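Local coordinates for major capsid protein (Faustovirus, PDB 5J7O) that forms the trimeric double jelly-roll building block from which the capsid shell of this large double-stranded DNA virus is probably assembled, at residues Thr523-Ile534 with Arg588-Ser599. Sequence-based numbering, arbitrary orientation.
Sequences TLDTVRVKAHGI and RAREFYIEYTSS
Strands 526-531 and 592-597 run antiparallel as the central pair of a four-stranded jelly-roll sheet, with a classic beta bulge where Asp525 and Thr526 both face Thr597. Asp525 N donates to Thr597 O (2.7 Å), and Ser598 OG reaches Thr523 O (2.6 Å). On the face of Arg528, Lys530, Tyr593 and Glu595, Arg528 NE gives a nearly straight salt-bridge bond to Glu595 OE2 (3.1 Å, N-H...O 167°). The oxygen sits in the guanidinium plane but is met from above its own carboxylate. A water bridges Arg528 NH2 and Glu595 OE1, while NH1 forms a salt bridge with Glu535. Val527, Val529, Ala531, Phe592, Ile594 and Tyr596 form the buried, largely apolar face. With CG anti to the backbone N (chi1 -165°), the Phe592 ring reaches along it, CZ meeting Val529 CG1 (3.4 Å) and CD2 meeting Ala531 CB (3.5 Å). Beyond the turn after Ala531, Ile534 CG2 lies over one face of the Arg588 guanidinium (helix 586-589), and Ile534 CD1 comes to 3.2 Å from Arg588 NH2; that NH2 hydrogen-bonds Lys7 O of a second subunit. Strands 432-436 and 534-541 flank the pair; Leu569 of strand 567-570 and Ile447 of strand 444-453 pack against its buried face.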
loop_
_atom_site.group_PDB
_atom_site.type_symbol
_atom_site.label_atom_id
_atom_site.label_comp_id
_atom_site.label_asym_id
_atom_site.label_seq_id
_atom_site.Cartn_x
_atom_site.Cartn_y
_atom_site.Cartn_z
ATOM N N THR B 523 11.829 13.432 -18.245
ATOM C CA THR B 523 12.454 13.697 -19.534
ATOM C C THR B 523 11.499 14.312 -20.547
ATOM O O THR B 523 11.960 14.832 -21.568
ATOM C CB THR B 523 13.046 12.406 -20.118
ATOM O OG1 THR B 523 12.031 11.396 -20.186
ATOM C CG2 THR B 523 14.199 11.908 -19.256
ATOM N N LEU B 524 10.195 14.270 -20.294
ATOM C CA LEU B 524 9.198 14.867 -21.172
ATOM C C LEU B 524 8.520 16.022 -20.449
ATOM O O LEU B 524 8.021 15.852 -19.332
ATOM C CB LEU B 524 8.155 13.834 -21.605
ATOM C CG LEU B 524 8.621 12.691 -22.509
ATOM C CD1 LEU B 524 7.542 11.625 -22.619
ATOM C CD2 LEU B 524 8.988 13.217 -23.885
ATOM N N ASP B 525 8.511 17.193 -21.084
ATOM C CA ASP B 525 7.789 18.339 -20.545
ATOM C C ASP B 525 6.372 18.419 -21.103
ATOM O O ASP B 525 5.402 18.468 -20.341
ATOM C CB ASP B 525 8.547 19.638 -20.847
ATOM C CG ASP B 525 9.824 19.770 -20.040
ATOM O OD1 ASP B 525 9.905 19.172 -18.946
ATOM O OD2 ASP B 525 10.746 20.477 -20.499
ATOM N N THR B 526 6.241 18.440 -22.427
ATOM C CA THR B 526 4.949 18.515 -23.091
ATOM C C THR B 526 4.892 17.477 -24.202
ATOM O O THR B 526 5.920 17.043 -24.726
ATOM C CB THR B 526 4.685 19.910 -23.683
ATOM O OG1 THR B 526 5.525 20.110 -24.826
ATOM C CG2 THR B 526 4.967 21.003 -22.658
ATOM N N VAL B 527 3.671 17.080 -24.558
ATOM C CA VAL B 527 3.438 16.148 -25.657
ATOM C C VAL B 527 2.266 16.657 -26.489
ATOM O O VAL B 527 1.280 17.164 -25.951
ATOM C CB VAL B 527 3.176 14.712 -25.151
ATOM C CG1 VAL B 527 2.749 13.799 -26.294
ATOM C CG2 VAL B 527 4.420 14.153 -24.481
ATOM N N ARG B 528 2.392 16.527 -27.810
ATOM C CA ARG B 528 1.354 16.903 -28.759
ATOM C C ARG B 528 1.181 15.774 -29.765
ATOM O O ARG B 528 2.160 15.142 -30.170
ATOM C CB ARG B 528 1.712 18.217 -29.472
ATOM C CG ARG B 528 0.712 18.685 -30.517
ATOM C CD ARG B 528 0.932 20.157 -30.834
ATOM N NE ARG B 528 1.350 20.383 -32.215
ATOM C CZ ARG B 528 0.568 20.905 -33.155
ATOM N NH1 ARG B 528 -0.679 21.248 -32.868
ATOM N NH2 ARG B 528 1.032 21.077 -34.386
ATOM N N VAL B 529 -0.065 15.514 -30.153
ATOM C CA VAL B 529 -0.393 14.432 -31.077
ATOM C C VAL B 529 -1.038 15.040 -32.314
ATOM O O VAL B 529 -2.122 15.629 -32.231
ATOM C CB VAL B 529 -1.316 13.388 -30.429
ATOM C CG1 VAL B 529 -1.664 12.305 -31.430
ATOM C CG2 VAL B 529 -0.652 12.789 -29.196
ATOM N N LYS B 530 -0.374 14.886 -33.459
ATOM C CA LYS B 530 -0.814 15.471 -34.719
ATOM C C LYS B 530 -0.821 14.385 -35.784
ATOM O O LYS B 530 0.210 13.752 -36.032
ATOM C CB LYS B 530 0.103 16.627 -35.131
ATOM C CG LYS B 530 -0.233 17.260 -36.466
ATOM C CD LYS B 530 0.785 18.331 -36.820
ATOM C CE LYS B 530 0.438 19.017 -38.127
ATOM N NZ LYS B 530 1.414 20.092 -38.457
ATOM N N ALA B 531 -1.976 14.173 -36.413
ATOM C CA ALA B 531 -2.139 13.108 -37.393
ATOM C C ALA B 531 -2.919 13.627 -38.590
ATOM O O ALA B 531 -4.017 14.168 -38.427
ATOM C CB ALA B 531 -2.856 11.900 -36.781
ATOM N N HIS B 532 -2.354 13.447 -39.787
ATOM C CA HIS B 532 -2.972 13.904 -41.034
ATOM C C HIS B 532 -3.252 15.404 -40.982
ATOM O O HIS B 532 -4.298 15.876 -41.434
ATOM C CB HIS B 532 -4.248 13.115 -41.339
ATOM C CG HIS B 532 -4.599 13.057 -42.793
ATOM N ND1 HIS B 532 -3.791 12.453 -43.733
ATOM C CD2 HIS B 532 -5.682 13.513 -43.468
ATOM C CE1 HIS B 532 -4.356 12.547 -44.923
ATOM N NE2 HIS B 532 -5.504 13.186 -44.790
ATOM N N GLY B 533 -2.309 16.158 -40.420
ATOM C CA GLY B 533 -2.487 17.590 -40.253
ATOM C C GLY B 533 -3.642 17.962 -39.355
ATOM O O GLY B 533 -4.252 19.020 -39.541
ATOM N N ILE B 534 -3.963 17.115 -38.382
ATOM C CA ILE B 534 -5.101 17.319 -37.499
ATOM C C ILE B 534 -4.640 17.127 -36.062
ATOM O O ILE B 534 -3.900 16.186 -35.756
ATOM C CB ILE B 534 -6.261 16.363 -37.847
ATOM C CG1 ILE B 534 -6.876 16.769 -39.188
ATOM C CG2 ILE B 534 -7.309 16.348 -36.743
ATOM C CD1 ILE B 534 -7.774 15.727 -39.794
ATOM N N ARG B 588 -5.290 8.814 -40.948
ATOM C CA ARG B 588 -4.469 9.658 -40.090
ATOM C C ARG B 588 -3.313 8.880 -39.479
ATOM O O ARG B 588 -2.241 9.447 -39.239
ATOM C CB ARG B 588 -5.327 10.279 -38.989
ATOM C CG ARG B 588 -6.467 11.137 -39.501
ATOM C CD ARG B 588 -7.359 11.609 -38.370
ATOM N NE ARG B 588 -8.306 12.623 -38.821
ATOM C CZ ARG B 588 -9.400 12.974 -38.153
ATOM N NH1 ARG B 588 -9.693 12.383 -37.002
ATOM N NH2 ARG B 588 -10.206 13.908 -38.639
ATOM N N ALA B 589 -3.508 7.585 -39.224
ATOM C CA ALA B 589 -2.451 6.778 -38.625
ATOM C C ALA B 589 -1.244 6.641 -39.543
ATOM O O ALA B 589 -0.133 6.403 -39.058
ATOM C CB ALA B 589 -2.987 5.393 -38.257
ATOM N N ARG B 590 -1.436 6.774 -40.857
ATOM C CA ARG B 590 -0.333 6.644 -41.802
ATOM C C ARG B 590 0.558 7.881 -41.854
ATOM O O ARG B 590 1.681 7.799 -42.365
ATOM C CB ARG B 590 -0.873 6.323 -43.199
ATOM C CG ARG B 590 -1.061 4.831 -43.445
ATOM C CD ARG B 590 -1.907 4.536 -44.675
ATOM N NE ARG B 590 -1.599 5.417 -45.798
ATOM C CZ ARG B 590 -2.461 6.285 -46.318
ATOM N NH1 ARG B 590 -3.687 6.379 -45.822
ATOM N NH2 ARG B 590 -2.102 7.052 -47.340
ATOM N N GLU B 591 0.089 9.022 -41.339
ATOM C CA GLU B 591 0.903 10.230 -41.203
ATOM C C GLU B 591 0.716 10.761 -39.779
ATOM O O GLU B 591 0.033 11.762 -39.546
ATOM C CB GLU B 591 0.534 11.280 -42.251
ATOM C CG GLU B 591 1.562 12.394 -42.377
ATOM C CD GLU B 591 1.020 13.621 -43.081
ATOM O OE1 GLU B 591 1.807 14.559 -43.330
ATOM O OE2 GLU B 591 -0.193 13.652 -43.377
ATOM N N PHE B 592 1.345 10.081 -38.823
ATOM C CA PHE B 592 1.091 10.267 -37.401
ATOM C C PHE B 592 2.345 10.807 -36.728
ATOM O O PHE B 592 3.440 10.273 -36.932
ATOM C CB PHE B 592 0.670 8.937 -36.769
ATOM C CG PHE B 592 0.052 9.068 -35.410
ATOM C CD1 PHE B 592 0.843 9.136 -34.276
ATOM C CD2 PHE B 592 -1.323 9.092 -35.265
ATOM C CE1 PHE B 592 0.272 9.245 -33.024
ATOM C CE2 PHE B 592 -1.902 9.199 -34.017
ATOM C CZ PHE B 592 -1.102 9.273 -32.895
ATOM N N TYR B 593 2.186 11.852 -35.915
ATOM C CA TYR B 593 3.316 12.512 -35.275
ATOM C C TYR B 593 3.072 12.665 -33.782
ATOM O O TYR B 593 1.992 13.092 -33.363
ATOM C CB TYR B 593 3.580 13.887 -35.897
ATOM C CG TYR B 593 4.204 13.820 -37.270
ATOM C CD1 TYR B 593 3.416 13.673 -38.402
ATOM C CD2 TYR B 593 5.581 13.903 -37.433
ATOM C CE1 TYR B 593 3.981 13.610 -39.661
ATOM C CE2 TYR B 593 6.155 13.840 -38.687
ATOM C CZ TYR B 593 5.351 13.693 -39.797
ATOM O OH TYR B 593 5.918 13.632 -41.049
ATOM N N ILE B 594 4.082 12.315 -32.990
ATOM C CA ILE B 594 4.122 12.605 -31.562
ATOM C C ILE B 594 5.219 13.635 -31.343
ATOM O O ILE B 594 6.392 13.376 -31.643
ATOM C CB ILE B 594 4.378 11.341 -30.726
ATOM C CG1 ILE B 594 3.226 10.347 -30.886
ATOM C CG2 ILE B 594 4.577 11.702 -29.261
ATOM C CD1 ILE B 594 3.432 9.051 -30.131
ATOM N N GLU B 595 4.843 14.803 -30.834
ATOM C CA GLU B 595 5.765 15.911 -30.634
ATOM C C GLU B 595 6.021 16.093 -29.146
ATOM O O GLU B 595 5.083 16.071 -28.344
ATOM C CB GLU B 595 5.207 17.198 -31.241
ATOM C CG GLU B 595 4.771 17.046 -32.686
ATOM C CD GLU B 595 4.187 18.320 -33.255
ATOM O OE1 GLU B 595 3.651 18.278 -34.383
ATOM O OE2 GLU B 595 4.262 19.366 -32.575
ATOM N N TYR B 596 7.288 16.275 -28.783
ATOM C CA TYR B 596 7.685 16.409 -27.391
ATOM C C TYR B 596 8.598 17.615 -27.225
ATOM O O TYR B 596 9.244 18.072 -28.171
ATOM C CB TYR B 596 8.410 15.150 -26.888
ATOM C CG TYR B 596 9.821 15.012 -27.420
ATOM C CD1 TYR B 596 10.905 15.546 -26.728
ATOM C CD2 TYR B 596 10.071 14.351 -28.615
ATOM C CE1 TYR B 596 12.190 15.431 -27.213
ATOM C CE2 TYR B 596 11.357 14.226 -29.105
ATOM C CZ TYR B 596 12.411 14.768 -28.401
ATOM O OH TYR B 596 13.694 14.649 -28.885
ATOM N N THR B 597 8.648 18.115 -25.994
ATOM C CA THR B 597 9.675 19.049 -25.558
ATOM C C THR B 597 10.293 18.504 -24.281
ATOM O O THR B 597 9.594 17.926 -23.442
ATOM C CB THR B 597 9.115 20.458 -25.323
ATOM O OG1 THR B 597 7.899 20.375 -24.571
ATOM C CG2 THR B 597 8.847 21.153 -26.647
ATOM N N SER B 598 11.604 18.677 -24.141
ATOM C CA SER B 598 12.351 18.060 -23.057
ATOM C C SER B 598 13.262 19.079 -22.392
ATOM O O SER B 598 13.871 19.916 -23.065
ATOM C CB SER B 598 13.186 16.878 -23.566
ATOM O OG SER B 598 13.896 16.259 -22.507
ATOM N N SER B 599 13.347 19.000 -21.068
ATOM C CA SER B 599 14.328 19.756 -20.303
ATOM C C SER B 599 15.587 18.949 -20.018
ATOM O O SER B 599 16.546 19.495 -19.462
ATOM C CB SER B 599 13.717 20.237 -18.982
ATOM O OG SER B 599 12.656 21.150 -19.210
HETATM O O HOH W 1 11.676 17.408 -19.498
HETATM O O HOH W 2 4.174 20.671 -35.177
#